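Local atomic coordinates of uncharacterized protein PH0987 (Pyrococcus horikoshii, PDB entry 2PHC), a protein that is of unknown biochemical function but, as a carboxyltransferase-domain protein, probably binds ATP and acts as a hydrolase. Residues R26-S29 and L30-I34; P186-T189 and F190-G193; N107-S110 and V111-I115. All blocks are in the same frame, centred on the assembly; numbering follows the deposited sequence.

Overall arrangement
The three contacts are local ones, spread over a single chain with a cyclophilin-like carboxyltransferase domain. Along the sequence interaction 1 comes first, on helix 21-37, which packs beside helix 63-82 and the antiparallel sheet that includes strands 42-48 and 51-56. Interaction 3 follows at the turn between helices 100-107 and 111-119, and interaction 2 comes last, in the loop joining strands 180-184 and 205-211 of the larger mixed sheet. Interaction 1 lies across the chain's centre from the other two, about 34 Å from interaction 2 and about 32 Å from interaction 3, centre to centre; interactions 2 and 3 are about 29 Å apart. None touches another; they lie in separate parts of the fold.

Interaction 1 (R26-S29 and L30-I34); sequences RVHS and LAKAI
H28 and K32, one helical turn apart, run side by side and point the same way. The aliphatic part of K32 does the touching: its CG lies over one face of the imidazole, 3.9 Å from H28 NE2. With CG anti to the backbone N (chi1 179°), the H28 ring lies along the helix surface beside K32, and a bend at chi2 (-98°) keeps the K32 methylenes next to it. The ammonium NZ of K32 stays 4.7 Å from H28 NE2; a protonated imidazole would probably be disfavoured there. Both residues are exposed, as suits their polar ends.

Backbone hydrogen bonds carry the rest. L30 N donates to R26 O at 2.8 Å, A31 N to V27 O at 3.0 Å, and K32 N to H28 O at 2.9 Å, the last with a nearly straight N-H...O angle of 170°. L30 O accepts from both A33 N and I34 N, which arrive on the same face of its carbonyl plane.

The apolar residues look into the protein: V27, L30, A31 and I34 meet strands 42-48 and 51-56 or the loop at F15, and small A33 fits against E77 of helix 63-82. S29 OG turns back to D25 O, and R26 forms a salt bridge with E22. The backbone i to i+4 bonds and the split between polar and apolar faces are those of an amphipathic alpha-helix laid on a beta-sheet.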
loop_
_atom_site.group_PDB
_atom_site.type_symbol
_atom_site.label_atom_id
_atom_site.label_comp_id
_atom_site.label_asym_id
_atom_site.label_seq_id
_atom_site.Cartn_x
_atom_site.Cartn_y
_atom_site.Cartn_z
ATOM N N ARG A 26 -0.489 9.543 -3.836
ATOM C CA ARG A 26 0.825 10.167 -4.065
ATOM C C ARG A 26 0.708 11.533 -4.793
ATOM O O ARG A 26 1.268 12.518 -4.330
ATOM C CB ARG A 26 1.768 9.251 -4.800
ATOM C CG ARG A 26 2.136 7.959 -4.006
ATOM C CD ARG A 26 3.434 7.325 -4.672
ATOM N NE ARG A 26 3.779 6.020 -4.044
ATOM C CZ ARG A 26 4.762 5.831 -3.148
ATOM N NH1 ARG A 26 5.533 6.870 -2.774
ATOM N NH2 ARG A 26 4.993 4.609 -2.627
ATOM N N VAL A 27 -0.006 11.554 -5.929
ATOM C CA VAL A 27 -0.309 12.739 -6.708
ATOM C C VAL A 27 -0.875 13.765 -5.797
ATOM O O VAL A 27 -0.291 14.839 -5.641
ATOM C CB VAL A 27 -1.267 12.442 -7.904
ATOM C CG1 VAL A 27 -1.724 13.696 -8.588
ATOM C CG2 VAL A 27 -0.604 11.524 -8.908
ATOM N N HIS A 28 -1.971 13.422 -5.144
ATOM C CA HIS A 28 -2.665 14.343 -4.262
ATOM C C HIS A 28 -1.759 14.830 -3.066
ATOM O O HIS A 28 -1.729 15.989 -2.767
ATOM C CB HIS A 28 -3.938 13.700 -3.747
ATOM C CG HIS A 28 -4.707 14.561 -2.810
ATOM N ND1 HIS A 28 -5.065 14.134 -1.536
ATOM C CD2 HIS A 28 -5.252 15.788 -2.971
ATOM C CE1 HIS A 28 -5.750 15.097 -0.941
ATOM N NE2 HIS A 28 -5.853 16.119 -1.781
ATOM N N SER A 29 -1.041 13.937 -2.425
ATOM C CA SER A 29 -0.145 14.256 -1.311
ATOM C C SER A 29 0.997 15.160 -1.748
ATOM O O SER A 29 1.374 16.011 -1.019
ATOM C CB SER A 29 0.478 12.954 -0.793
ATOM O OG SER A 29 -0.498 12.145 -0.287
ATOM N N LEU A 30 1.522 14.950 -2.935
ATOM C CA LEU A 30 2.537 15.749 -3.494
ATOM C C LEU A 30 2.014 17.134 -3.799
ATOM O O LEU A 30 2.735 18.105 -3.537
ATOM C CB LEU A 30 3.081 15.069 -4.748
ATOM C CG LEU A 30 4.166 15.715 -5.604
ATOM C CD1 LEU A 30 5.388 16.350 -4.899
ATOM C CD2 LEU A 30 4.614 14.743 -6.673
ATOM N N ALA A 31 0.814 17.248 -4.328
ATOM C CA ALA A 31 0.266 18.527 -4.624
ATOM C C ALA A 31 0.044 19.292 -3.381
ATOM O O ALA A 31 0.400 20.409 -3.295
ATOM C CB ALA A 31 -0.979 18.426 -5.369
ATOM N N LYS A 32 -0.542 18.645 -2.413
ATOM C CA LYS A 32 -0.528 19.123 -1.075
ATOM C C LYS A 32 0.818 19.551 -0.463
ATOM O O LYS A 32 0.825 20.441 0.306
ATOM C CB LYS A 32 -1.406 18.294 -0.143
ATOM C CG LYS A 32 -2.893 18.342 -0.452
ATOM C CD LYS A 32 -3.689 19.303 0.376
ATOM C CE LYS A 32 -4.959 19.715 -0.276
ATOM N NZ LYS A 32 -5.985 20.207 0.628
ATOM N N ALA A 33 1.938 18.935 -0.841
ATOM C CA ALA A 33 3.230 19.112 -0.139
ATOM C C ALA A 33 3.671 20.416 -0.767
ATOM O O ALA A 33 4.166 21.350 -0.095
ATOM C CB ALA A 33 4.236 17.975 -0.498
ATOM N N ILE A 34 3.478 20.519 -2.066
ATOM C CA ILE A 34 3.790 21.746 -2.732
ATOM C C ILE A 34 2.998 22.920 -2.281
ATOM O O ILE A 34 3.559 23.988 -2.186
ATOM C CB ILE A 34 3.723 21.634 -4.260
ATOM C CG1 ILE A 34 4.813 20.673 -4.710
ATOM C CG2 ILE A 34 3.915 23.019 -4.952
ATOM C CD1 ILE A 34 4.585 20.347 -6.152
#

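Interaction 2 (P186-T189 and F190-G193)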
loop_
_atom_site.group_PDB
_atom_site.type_symbol
_atom_site.label_atom_id
_atom_site.label_comp_id
_atom_site.label_asym_id
_atom_site.label_seq_id
_atom_site.Cartn_x
_atom_site.Cartn_y
_atom_site.Cartn_z
ATOM N N PRO A 186 4.909 -14.472 10.076
ATOM C CA PRO A 186 5.607 -15.103 11.229
ATOM C C PRO A 186 5.840 -14.217 12.459
ATOM O O PRO A 186 6.035 -14.746 13.524
ATOM C CB PRO A 186 6.959 -15.465 10.643
ATOM C CG PRO A 186 7.194 -14.239 9.632
ATOM C CD PRO A 186 5.836 -14.114 8.987
ATOM N N LEU A 187 5.906 -12.896 12.265
ATOM C CA LEU A 187 5.929 -11.911 13.340
ATOM C C LEU A 187 4.705 -12.001 14.244
ATOM O O LEU A 187 3.584 -12.302 13.778
ATOM C CB LEU A 187 5.949 -10.528 12.733
ATOM C CG LEU A 187 7.042 -10.225 11.698
ATOM C CD1 LEU A 187 6.654 -8.977 10.967
ATOM C CD2 LEU A 187 8.406 -10.012 12.371
ATOM N N ARG A 188 4.907 -11.725 15.540
ATOM C CA ARG A 188 3.782 -11.606 16.459
ATOM C C ARG A 188 3.357 -10.156 16.330
ATOM O O ARG A 188 3.901 -9.257 17.020
ATOM C CB ARG A 188 4.186 -11.912 17.861
ATOM C CG ARG A 188 3.022 -12.095 18.784
ATOM C CD ARG A 188 3.489 -12.513 20.188
ATOM N NE ARG A 188 2.389 -12.368 21.141
ATOM C CZ ARG A 188 2.396 -12.873 22.366
ATOM N NH1 ARG A 188 3.451 -13.555 22.787
ATOM N NH2 ARG A 188 1.355 -12.689 23.166
ATOM N N THR A 189 2.358 -9.939 15.461
ATOM C CA THR A 189 1.912 -8.573 15.109
ATOM C C THR A 189 1.149 -7.817 16.210
ATOM O O THR A 189 1.173 -6.572 16.269
ATOM C CB THR A 189 1.131 -8.552 13.756
ATOM O OG1 THR A 189 -0.020 -9.396 13.854
ATOM C CG2 THR A 189 2.052 -8.994 12.562
ATOM N N PHE A 190 0.466 -8.549 17.076
ATOM C CA PHE A 190 -0.193 -7.983 18.251
ATOM C C PHE A 190 0.341 -8.690 19.515
ATOM O O PHE A 190 0.352 -9.914 19.650
ATOM C CB PHE A 190 -1.778 -8.083 18.188
ATOM C CG PHE A 190 -2.483 -7.193 17.109
ATOM C CD1 PHE A 190 -3.690 -6.549 17.413
ATOM C CD2 PHE A 190 -2.003 -7.090 15.780
ATOM C CE1 PHE A 190 -4.398 -5.788 16.418
ATOM C CE2 PHE A 190 -2.669 -6.343 14.775
ATOM C CZ PHE A 190 -3.901 -5.739 15.110
ATOM N N ASN A 191 0.736 -7.940 20.499
ATOM C CA ASN A 191 1.417 -8.580 21.609
ATOM C C ASN A 191 1.101 -7.767 22.771
ATOM O O ASN A 191 1.691 -6.723 22.893
ATOM C CB ASN A 191 2.937 -8.623 21.387
ATOM C CG ASN A 191 3.660 -9.405 22.480
ATOM O OD1 ASN A 191 3.111 -9.646 23.561
ATOM N ND2 ASN A 191 4.917 -9.752 22.220
ATOM N N PRO A 192 0.114 -8.196 23.611
ATOM C CA PRO A 192 -0.210 -7.330 24.772
ATOM C C PRO A 192 1.092 -7.318 25.635
ATOM O O PRO A 192 1.982 -8.180 25.451
ATOM C CB PRO A 192 -1.423 -8.048 25.427
ATOM C CG PRO A 192 -1.162 -9.527 25.137
ATOM C CD PRO A 192 -0.640 -9.459 23.646
ATOM N N GLY A 193 1.367 -6.348 26.471
ATOM C CA GLY A 193 2.773 -6.498 27.013
ATOM C C GLY A 193 3.988 -6.261 26.076
ATOM O O GLY A 193 5.140 -6.578 26.408
HETATM O O HOH W 1 -0.642 -12.499 21.451
#
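From R188 to N191 the backbone is mostly extended, interrupted by a bend at T189, where it takes helix-like angles, and across this kink the side chains of R188 and N191 meet. There the guanidinium and the amide stack, their planes only 5° apart, although the two side chains as a whole cross at about a right angle. R188 NE approaches N191 CG to 3.5 Å, so the amide group covers one face of the guanidinium. The long arginine chain reaches this far because it is extended from CG to NE, with CG anti to the backbone N (chi1 -167°). Two flat polar groups suit such a stack well, since each keeps its edges available for polar partners.

At the edge of the guanidinium, near its plane, lies F190 O, and a water connects the two residues. It accepts from R188 NH2 at 2.6 Å and donates weakly to F190 O at 3.3 Å. P192 CD makes a van der Waals contact with R188 NH2 at 3.8 Å, coming in obliquely to the guanidinium. The fixed phi of P192 also suits the extended course of the chain.

T189 and F190 face the protein instead. The T189 hydroxyl, OG1, lies 3.6 Å from CD2 of the F190 ring and is hydrogen-bonded to W170 NE1 of strand 167-171. The ring of F190 meets that of F130 with planes at about 55° and also rests on A172. Backbone hydrogen bonds tie T189 to I199 and N191 to P197 within the long loop between strands 180-184 and 205-211, while P186 and L187 lean on P89 of strand 85-92.

Interaction 3 (N107-S110 and V111-I115)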
loop_
_atom_site.group_PDB
_atom_site.type_symbol
_atom_site.label_atom_id
_atom_site.label_comp_id
_atom_site.label_asym_id
_atom_site.label_seq_id
_atom_site.Cartn_x
_atom_site.Cartn_y
_atom_site.Cartn_z
ATOM N N ASN A 107 -10.257 -15.645 -10.188
ATOM C CA ASN A 107 -9.945 -14.358 -10.851
ATOM C C ASN A 107 -9.180 -14.516 -12.133
ATOM O O ASN A 107 -9.037 -13.559 -12.863
ATOM C CB ASN A 107 -9.214 -13.408 -9.859
ATOM C CG ASN A 107 -10.137 -12.944 -8.778
ATOM O OD1 ASN A 107 -11.139 -12.301 -9.067
ATOM N ND2 ASN A 107 -9.891 -13.387 -7.548
ATOM N N GLY A 108 -8.688 -15.724 -12.395
ATOM C CA GLY A 108 -8.287 -16.103 -13.762
ATOM C C GLY A 108 -6.837 -15.759 -13.828
ATOM O O GLY A 108 -6.367 -15.244 -14.835
ATOM N N LEU A 109 -6.101 -16.130 -12.773
ATOM C CA LEU A 109 -4.696 -15.790 -12.677
ATOM C C LEU A 109 -3.948 -17.009 -12.172
ATOM O O LEU A 109 -4.538 -17.935 -11.629
ATOM C CB LEU A 109 -4.489 -14.633 -11.651
ATOM C CG LEU A 109 -5.163 -13.248 -11.763
ATOM C CD1 LEU A 109 -5.264 -12.500 -10.405
ATOM C CD2 LEU A 109 -4.482 -12.334 -12.826
ATOM N N SER A 110 -2.643 -16.985 -12.311
ATOM C CA SER A 110 -1.803 -17.903 -11.590
ATOM C C SER A 110 -1.636 -17.522 -10.155
ATOM O O SER A 110 -1.858 -16.422 -9.779
ATOM C CB SER A 110 -0.399 -18.043 -12.219
ATOM O OG SER A 110 0.319 -16.815 -12.130
ATOM N N VAL A 111 -1.190 -18.473 -9.379
ATOM C CA VAL A 111 -0.868 -18.235 -8.007
ATOM C C VAL A 111 0.238 -17.170 -7.873
ATOM O O VAL A 111 0.081 -16.224 -7.063
ATOM C CB VAL A 111 -0.474 -19.540 -7.289
ATOM C CG1 VAL A 111 0.154 -19.251 -5.997
ATOM C CG2 VAL A 111 -1.695 -20.409 -7.057
ATOM N N ASP A 112 1.351 -17.318 -8.634
ATOM C CA ASP A 112 2.428 -16.311 -8.621
ATOM C C ASP A 112 1.911 -14.844 -8.855
ATOM O O ASP A 112 2.474 -13.903 -8.282
ATOM C CB ASP A 112 3.474 -16.630 -9.716
ATOM C CG ASP A 112 4.498 -17.701 -9.291
ATOM O OD1 ASP A 112 4.340 -18.306 -8.169
ATOM O OD2 ASP A 112 5.474 -17.907 -10.093
ATOM N N ASP A 113 0.896 -14.691 -9.726
ATOM C CA ASP A 113 0.210 -13.444 -10.023
ATOM C C ASP A 113 -0.572 -12.901 -8.812
ATOM O O ASP A 113 -0.485 -11.738 -8.532
ATOM C CB ASP A 113 -0.759 -13.582 -11.201
ATOM C CG ASP A 113 -0.039 -13.818 -12.584
ATOM O OD1 ASP A 113 1.177 -13.495 -12.765
ATOM O OD2 ASP A 113 -0.737 -14.333 -13.503
ATOM N N VAL A 114 -1.376 -13.727 -8.153
ATOM C CA VAL A 114 -1.957 -13.380 -6.852
ATOM C C VAL A 114 -0.880 -12.802 -5.921
ATOM O O VAL A 114 -1.056 -11.725 -5.361
ATOM C CB VAL A 114 -2.715 -14.576 -6.176
ATOM C CG1 VAL A 114 -3.219 -14.209 -4.692
ATOM C CG2 VAL A 114 -3.882 -14.993 -7.061
ATOM N N ILE A 115 0.235 -13.508 -5.788
ATOM C CA ILE A 115 1.317 -13.073 -4.890
ATOM C C ILE A 115 1.923 -11.650 -5.196
ATOM O O ILE A 115 2.261 -10.905 -4.257
ATOM C CB ILE A 115 2.388 -14.130 -4.859
ATOM C CG1 ILE A 115 1.835 -15.448 -4.282
ATOM C CG2 ILE A 115 3.632 -13.673 -4.109
ATOM C CD1 ILE A 115 3.000 -16.520 -4.080
#
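S110 and D113 form a capping box at the start of helix 111-119, where S110 holds the N-cap position. The serine hydroxyl accepts from the backbone of the third helical residue, D113 N to S110 OG at 3.3 Å, and so gives a partner to one of the amide groups that the first turn leaves without a helical acceptor. The D113 carboxylate completes the box reciprocally: S110 N donates weakly to D113 OD2 at 3.5 Å. Serine and aspartate suit these two places because each has a short side chain ending in an acceptor. The S110 torsion (chi1 65°) sets OG between the backbone N and the carbonyl carbon, facing the helix start. A negative carboxylate here would also be favoured, probably, by the positive end of the helix dipole.

Beside the box, aliphatic atoms meet. L109 CB packs against D113 CB at 3.9 Å, and L109 CD1 lies a looser 4.4 Å from V114 CG2. V111, V114 and I115 all meet I100 of the preceding helix, V114 reaching A104 as well.

S110 comes three residues after the end of that helix, 100-107. G108, with positive phi, is the C-prime residue of a Schellman motif, L109 N bonding to A104 O and G108 N to Q105 O. N107 ND2 reaches V103 O and A145 O. The first i to i+4 bond of helix 111-119 runs from V114 N to S110 O, 3.2 Å long, its N-H...O angle 169° and the donor tilted 15° from the carbonyl plane.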